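Local coordinates for hypothetical protein ST1511 (Sulfolobus tokodaii, PDB 2EKM) that is of unknown function but belongs to the adenosine-specific kinase family and may transfer adenosine monophosphate to proteins, at residues A[65-68]-A[69-72]; A[86-90]-A[91-95]. All coordinates share one frame; numbering follows the deposited sequence.

How the contacts relate
Coming from the N terminus, the chain leaves strand 57-62 and enters helix 65-78, whose first two turns form contact 1. After that helix it runs through strand 83-89, and contact 2 is the turn at the end of this strand, leading into helix 93-101. Both contacts are local in sequence, neither closing a long loop; they lie in series without nesting or crossing. Their centres are about 14 Å apart, yet they touch: Tyr87 CD2 is 3.2 Å from Ala71 N, and Leu67 CD1 is 3.7 Å from Tyr87 O. Tyr87 and Leu67 thus tie the helix to the strand, which sits in the middle of the five-stranded antiparallel sheet.

Contact 1. Residues A[65-68]-A[69-72]; sequences EELI and KLAQ
Glu65 and Lys69 run side by side on the outer face of the helix, joined by a long salt bridge of 3.6 Å from OE2 to NZ. A bend at the last torsion of Lys69 (chi4 62°) turns NZ back, leaving it also 3.6 Å from Glu65 CG; the ammonium therefore lies alongside the acid's stem as well as its carboxylate. Leu67 CD2 meets Leu70 CD1 at 4.1 Å. Gln72, its chain stretched out beyond CG, slants across Ile68 one turn earlier: its CG rests 3.3 Å from Ile68 O, and its OE1 lies 3.6 Å from Ile68 CG2. The backbone beneath is regular, with Gln72 N donating to Ile68 O at 2.9 Å and Ala71 N to Leu67 O at 3.0 Å. Replacing Gln72 by an alanine would probably uncover Ile68 CG2 and open a gap beside Trp60 of its own chain and Ile142 of the second subunit, which both pack on it. Further out, Asp64 OD1 accepts a hydrogen bond from Leu67 N at the helix start, while the inner face rests on strand 83-89. This is an amphipathic alpha-helix, its charged pair outward and its leucines and alanine laid on an antiparallel beta-sheet.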
ATOM      1  N   GLU A  65      22.759 -10.419  14.224  1.00 25.63           N
ATOM      2  CA  GLU A  65      22.268 -10.126  15.564  1.00 26.44           C
ATOM      3  C   GLU A  65      21.899  -8.659  15.790  1.00 25.27           C
ATOM      4  O   GLU A  65      20.848  -8.358  16.359  1.00 24.25           O
ATOM      5  CB  GLU A  65      23.317 -10.570  16.587  1.00 29.82           C
ATOM      6  CG  GLU A  65      22.800 -10.718  18.003  1.00 38.32           C
ATOM      7  CD  GLU A  65      23.808 -11.401  18.911  1.00 43.62           C
ATOM      8  OE1 GLU A  65      24.192 -12.555  18.609  1.00 45.15           O
ATOM      9  OE2 GLU A  65      24.218 -10.790  19.923  1.00 47.23           O
ATOM     10  N   GLU A  66      22.758  -7.747  15.350  1.00 24.21           N
ATOM     11  CA  GLU A  66      22.495  -6.326  15.534  1.00 24.72           C
ATOM     12  C   GLU A  66      21.298  -5.835  14.718  1.00 22.72           C
ATOM     13  O   GLU A  66      20.534  -4.988  15.182  1.00 21.41           O
ATOM     14  CB  GLU A  66      23.746  -5.509  15.192  1.00 28.44           C
ATOM     15  CG  GLU A  66      24.932  -5.802  16.113  1.00 36.43           C
ATOM     16  CD  GLU A  66      26.151  -4.942  15.806  1.00 42.00           C
ATOM     17  OE1 GLU A  66      26.619  -4.964  14.645  1.00 44.95           O
ATOM     18  OE2 GLU A  66      26.645  -4.250  16.725  1.00 43.87           O
ATOM     19  N   LEU A  67      21.127  -6.362  13.510  1.00 20.89           N
ATOM     20  CA  LEU A  67      19.998  -5.949  12.677  1.00 20.79           C
ATOM     21  C   LEU A  67      18.700  -6.492  13.261  1.00 20.13           C
ATOM     22  O   LEU A  67      17.654  -5.849  13.178  1.00 21.00           O
ATOM     23  CB  LEU A  67      20.176  -6.440  11.236  1.00 18.18           C
ATOM     24  CG  LEU A  67      21.366  -5.840  10.484  1.00 18.59           C
ATOM     25  CD1 LEU A  67      21.352  -6.320   9.036  1.00 15.34           C
ATOM     26  CD2 LEU A  67      21.304  -4.318  10.551  1.00 15.69           C
ATOM     27  N   ILE A  68      18.772  -7.681  13.853  1.00 21.02           N
ATOM     28  CA  ILE A  68      17.597  -8.286  14.471  1.00 20.21           C
ATOM     29  C   ILE A  68      17.136  -7.400  15.633  1.00 19.19           C
ATOM     30  O   ILE A  68      15.951  -7.110  15.769  1.00 18.89           O
ATOM     31  CB  ILE A  68      17.914  -9.717  14.984  1.00 19.29           C
ATOM     32  CG1 ILE A  68      18.107 -10.660  13.791  1.00 20.64           C
ATOM     33  CG2 ILE A  68      16.789 -10.227  15.874  1.00 18.75           C
ATOM     34  CD1 ILE A  68      18.573 -12.071  14.166  1.00 18.95           C
ATOM     35  N   LYS A  69      18.081  -6.960  16.461  1.00 19.84           N
ATOM     36  CA  LYS A  69      17.757  -6.104  17.603  1.00 21.46           C
ATOM     37  C   LYS A  69      17.105  -4.798  17.162  1.00 19.11           C
ATOM     38  O   LYS A  69      16.147  -4.332  17.777  1.00 16.78           O
ATOM     39  CB  LYS A  69      19.018  -5.803  18.422  1.00 23.33           C
ATOM     40  CG  LYS A  69      19.475  -6.964  19.297  1.00 28.84           C
ATOM     41  CD  LYS A  69      20.670  -6.569  20.155  1.00 32.16           C
ATOM     42  CE  LYS A  69      20.935  -7.593  21.252  1.00 35.10           C
ATOM     43  NZ  LYS A  69      21.280  -8.942  20.724  1.00 36.98           N
ATOM     44  N   LEU A  70      17.628  -4.205  16.098  1.00 18.03           N
ATOM     45  CA  LEU A  70      17.064  -2.968  15.582  1.00 18.69           C
ATOM     46  C   LEU A  70      15.613  -3.212  15.173  1.00 17.63           C
ATOM     47  O   LEU A  70      14.725  -2.436  15.514  1.00 19.13           O
ATOM     48  CB  LEU A  70      17.871  -2.484  14.377  1.00 18.92           C
ATOM     49  CG  LEU A  70      19.251  -1.919  14.712  1.00 19.71           C
ATOM     50  CD1 LEU A  70      20.045  -1.682  13.435  1.00 19.36           C
ATOM     51  CD2 LEU A  70      19.076  -0.622  15.491  1.00 19.90           C
ATOM     52  N   ALA A  71      15.379  -4.296  14.441  1.00 17.77           N
ATOM     53  CA  ALA A  71      14.030  -4.640  13.992  1.00 18.79           C
ATOM     54  C   ALA A  71      13.092  -4.822  15.180  1.00 18.92           C
ATOM     55  O   ALA A  71      11.962  -4.340  15.165  1.00 19.97           O
ATOM     56  CB  ALA A  71      14.065  -5.918  13.154  1.00 18.52           C
ATOM     57  N   GLN A  72      13.563  -5.526  16.206  1.00 19.08           N
ATOM     58  CA  GLN A  72      12.766  -5.767  17.407  1.00 18.51           C
ATOM     59  C   GLN A  72      12.379  -4.449  18.078  1.00 19.06           C
ATOM     60  O   GLN A  72      11.214  -4.217  18.405  1.00 17.85           O
ATOM     61  CB  GLN A  72      13.558  -6.629  18.401  1.00 18.27           C
ATOM     62  CG  GLN A  72      13.753  -8.091  17.975  1.00 17.00           C
ATOM     63  CD  GLN A  72      14.716  -8.847  18.884  1.00 18.62           C
ATOM     64  OE1 GLN A  72      14.777 -10.077  18.861  1.00 18.55           O
ATOM     65  NE2 GLN A  72      15.482  -8.108  19.678  1.00 16.27           N
TER

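Contact 2. Residues A[86-90]-A[91-95]; sequences IYIKN and GFPIN
The planar peptide joining Phe92 to Pro93 takes Ile88 on one face: CD1 stands almost directly above Phe92 C at 3.5 Å and is 3.6 Å from Pro93 N. At its proline end the same methyl meets Pro93 CD at 3.9 Å. From the opposite side of the peptide plane Asn95 N reaches Phe92 O, a 2.8 Å hydrogen bond where the chain begins to coil. The Phe92 ring packs on Tyr160 and comes within about 3 Å, nearest atoms, of a bound glycerol. With chi1 at 62°, Ile88 CG1 is flanked by backbone N and carbonyl carbon, which sends CD1 across to the peptide. Reversal of the chain rests on Asn90, in the left-handed region (phi 61°), and on the extended Gly91 (phi 178°), a conformation hard to reach with a side chain. Asn90 ND2 is held by His42 O. A water spans the turn, donating to Ile88 O at 3.0 Å and to Gly91 O at 2.8 Å, although other acceptors may compete for its protons. Direct contact is thus van der Waals packing of one methyl on a peptide face and a proline corner, and two backbone carbonyls that cannot bond each other are joined through solvent.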
ATOM      1  N   ILE A  86      12.039  -4.679   8.704  1.00 18.02           N
ATOM      2  CA  ILE A  86      13.236  -5.308   8.165  1.00 17.71           C
ATOM      3  C   ILE A  86      14.384  -4.304   8.118  1.00 19.97           C
ATOM      4  O   ILE A  86      14.214  -3.169   7.674  1.00 19.65           O
ATOM      5  CB  ILE A  86      13.024  -5.820   6.716  1.00 17.54           C
ATOM      6  CG1 ILE A  86      11.932  -6.892   6.674  1.00 16.33           C
ATOM      7  CG2 ILE A  86      14.328  -6.395   6.182  1.00 15.75           C
ATOM      8  CD1 ILE A  86      11.568  -7.325   5.256  1.00 15.64           C
ATOM      9  N   TYR A  87      15.547  -4.731   8.595  1.00 19.06           N
ATOM     10  CA  TYR A  87      16.749  -3.910   8.563  1.00 18.22           C
ATOM     11  C   TYR A  87      17.728  -4.682   7.694  1.00 17.44           C
ATOM     12  O   TYR A  87      17.870  -5.894   7.851  1.00 14.78           O
ATOM     13  CB  TYR A  87      17.331  -3.731   9.968  1.00 17.29           C
ATOM     14  CG  TYR A  87      16.728  -2.583  10.741  1.00 17.71           C
ATOM     15  CD1 TYR A  87      17.244  -1.294  10.626  1.00 18.06           C
ATOM     16  CD2 TYR A  87      15.634  -2.781  11.581  1.00 17.25           C
ATOM     17  CE1 TYR A  87      16.685  -0.230  11.329  1.00 17.14           C
ATOM     18  CE2 TYR A  87      15.066  -1.724  12.287  1.00 16.18           C
ATOM     19  CZ  TYR A  87      15.598  -0.453  12.156  1.00 17.67           C
ATOM     20  OH  TYR A  87      15.038   0.598  12.844  1.00 17.20           O
ATOM     21  N   ILE A  88      18.389  -3.992   6.771  1.00 17.42           N
ATOM     22  CA  ILE A  88      19.358  -4.650   5.900  1.00 17.90           C
ATOM     23  C   ILE A  88      20.643  -3.844   5.794  1.00 19.54           C
ATOM     24  O   ILE A  88      20.644  -2.626   5.956  1.00 20.02           O
ATOM     25  CB  ILE A  88      18.802  -4.870   4.463  1.00 17.83           C
ATOM     26  CG1 ILE A  88      18.475  -3.524   3.809  1.00 17.27           C
ATOM     27  CG2 ILE A  88      17.574  -5.778   4.510  1.00 17.07           C
ATOM     28  CD1 ILE A  88      18.020  -3.632   2.361  1.00 14.22           C
ATOM     29  N   LYS A  89      21.735  -4.546   5.521  1.00 19.70           N
ATOM     30  CA  LYS A  89      23.013  -3.929   5.326  1.00 21.41           C
ATOM     31  C   LYS A  89      23.779  -4.729   4.302  1.00 20.71           C
ATOM     32  O   LYS A  89      23.485  -5.887   4.030  1.00 19.11           O
ATOM     33  CB  LYS A  89      23.739  -3.958   6.668  1.00 22.75           C
ATOM     34  CG  LYS A  89      24.894  -2.963   6.743  1.00 30.71           C
ATOM     35  CD  LYS A  89      25.789  -3.244   7.950  1.00 35.15           C
ATOM     36  CE  LYS A  89      25.477  -4.602   8.585  1.00 39.98           C
ATOM     37  NZ  LYS A  89      26.633  -5.067   9.346  1.00 42.41           N
ATOM     38  N   ASN A  90      24.769  -4.110   3.667  1.00 19.75           N
ATOM     39  CA  ASN A  90      25.536  -4.767   2.613  1.00 19.99           C
ATOM     40  C   ASN A  90      24.584  -5.144   1.474  1.00 19.07           C
ATOM     41  O   ASN A  90      24.710  -6.195   0.842  1.00 19.67           O
ATOM     42  CB  ASN A  90      26.246  -6.011   3.165  1.00 19.37           C
ATOM     43  CG  ASN A  90      27.355  -6.491   2.257  1.00 21.88           C
ATOM     44  OD1 ASN A  90      28.036  -5.684   1.629  1.00 24.10           O
ATOM     45  ND2 ASN A  90      27.555  -7.806   2.190  1.00 22.37           N
ATOM     46  N   GLY A  91      23.625  -4.258   1.239  1.00 19.94           N
ATOM     47  CA  GLY A  91      22.629  -4.440   0.199  1.00 18.39           C
ATOM     48  C   GLY A  91      21.690  -3.252   0.282  1.00 19.61           C
ATOM     49  O   GLY A  91      21.779  -2.467   1.232  1.00 18.66           O
ATOM     50  N   PHE A  92      20.787  -3.114  -0.687  1.00 18.15           N
ATOM     51  CA  PHE A  92      19.861  -1.986  -0.699  1.00 18.24           C
ATOM     52  C   PHE A  92      18.416  -2.411  -0.920  1.00 18.23           C
ATOM     53  O   PHE A  92      18.145  -3.488  -1.449  1.00 17.24           O
ATOM     54  CB  PHE A  92      20.263  -0.994  -1.796  1.00 20.72           C
ATOM     55  CG  PHE A  92      21.693  -0.525  -1.700  1.00 23.09           C
ATOM     56  CD1 PHE A  92      22.084   0.363  -0.702  1.00 24.03           C
ATOM     57  CD2 PHE A  92      22.646  -0.970  -2.617  1.00 23.87           C
ATOM     58  CE1 PHE A  92      23.407   0.809  -0.615  1.00 26.07           C
ATOM     59  CE2 PHE A  92      23.974  -0.534  -2.543  1.00 27.14           C
ATOM     60  CZ  PHE A  92      24.355   0.360  -1.537  1.00 26.15           C
ATOM     61  N   PRO A  93      17.463  -1.562  -0.508  1.00 16.89           N
ATOM     62  CA  PRO A  93      16.038  -1.853  -0.667  1.00 16.90           C
ATOM     63  C   PRO A  93      15.631  -2.291  -2.075  1.00 18.53           C
ATOM     64  O   PRO A  93      14.843  -3.225  -2.227  1.00 18.14           O
ATOM     65  CB  PRO A  93      15.381  -0.545  -0.247  1.00 15.84           C
ATOM     66  CG  PRO A  93      16.266  -0.113   0.889  1.00 16.86           C
ATOM     67  CD  PRO A  93      17.660  -0.354   0.317  1.00 16.41           C
ATOM     68  N   ILE A  94      16.161  -1.636  -3.105  1.00 17.69           N
ATOM     69  CA  ILE A  94      15.791  -2.016  -4.468  1.00 17.97           C
ATOM     70  C   ILE A  94      16.208  -3.448  -4.782  1.00 18.66           C
ATOM     71  O   ILE A  94      15.699  -4.053  -5.725  1.00 18.44           O
ATOM     72  CB  ILE A  94      16.392  -1.069  -5.544  1.00 16.92           C
ATOM     73  CG1 ILE A  94      17.917  -1.038  -5.447  1.00 16.14           C
ATOM     74  CG2 ILE A  94      15.806   0.329  -5.393  1.00 14.60           C
ATOM     75  CD1 ILE A  94      18.563  -0.216  -6.561  1.00 14.88           C
ATOM     76  N   ASN A  95      17.134  -3.989  -3.994  1.00 18.06           N
ATOM     77  CA  ASN A  95      17.577  -5.367  -4.203  1.00 17.66           C
ATOM     78  C   ASN A  95      16.482  -6.356  -3.810  1.00 17.48           C
ATOM     79  O   ASN A  95      16.352  -7.423  -4.411  1.00 17.21           O
ATOM     80  CB  ASN A  95      18.803  -5.714  -3.346  1.00 15.18           C
ATOM     81  CG  ASN A  95      20.046  -4.926  -3.716  1.00 14.90           C
ATOM     82  OD1 ASN A  95      20.201  -4.444  -4.841  1.00 17.27           O
ATOM     83  ND2 ASN A  95      20.960  -4.821  -2.765  1.00 12.41           N
TER
HETATM   84  O   HOH W   1      21.687  -1.025   3.647  1.00 24.88           O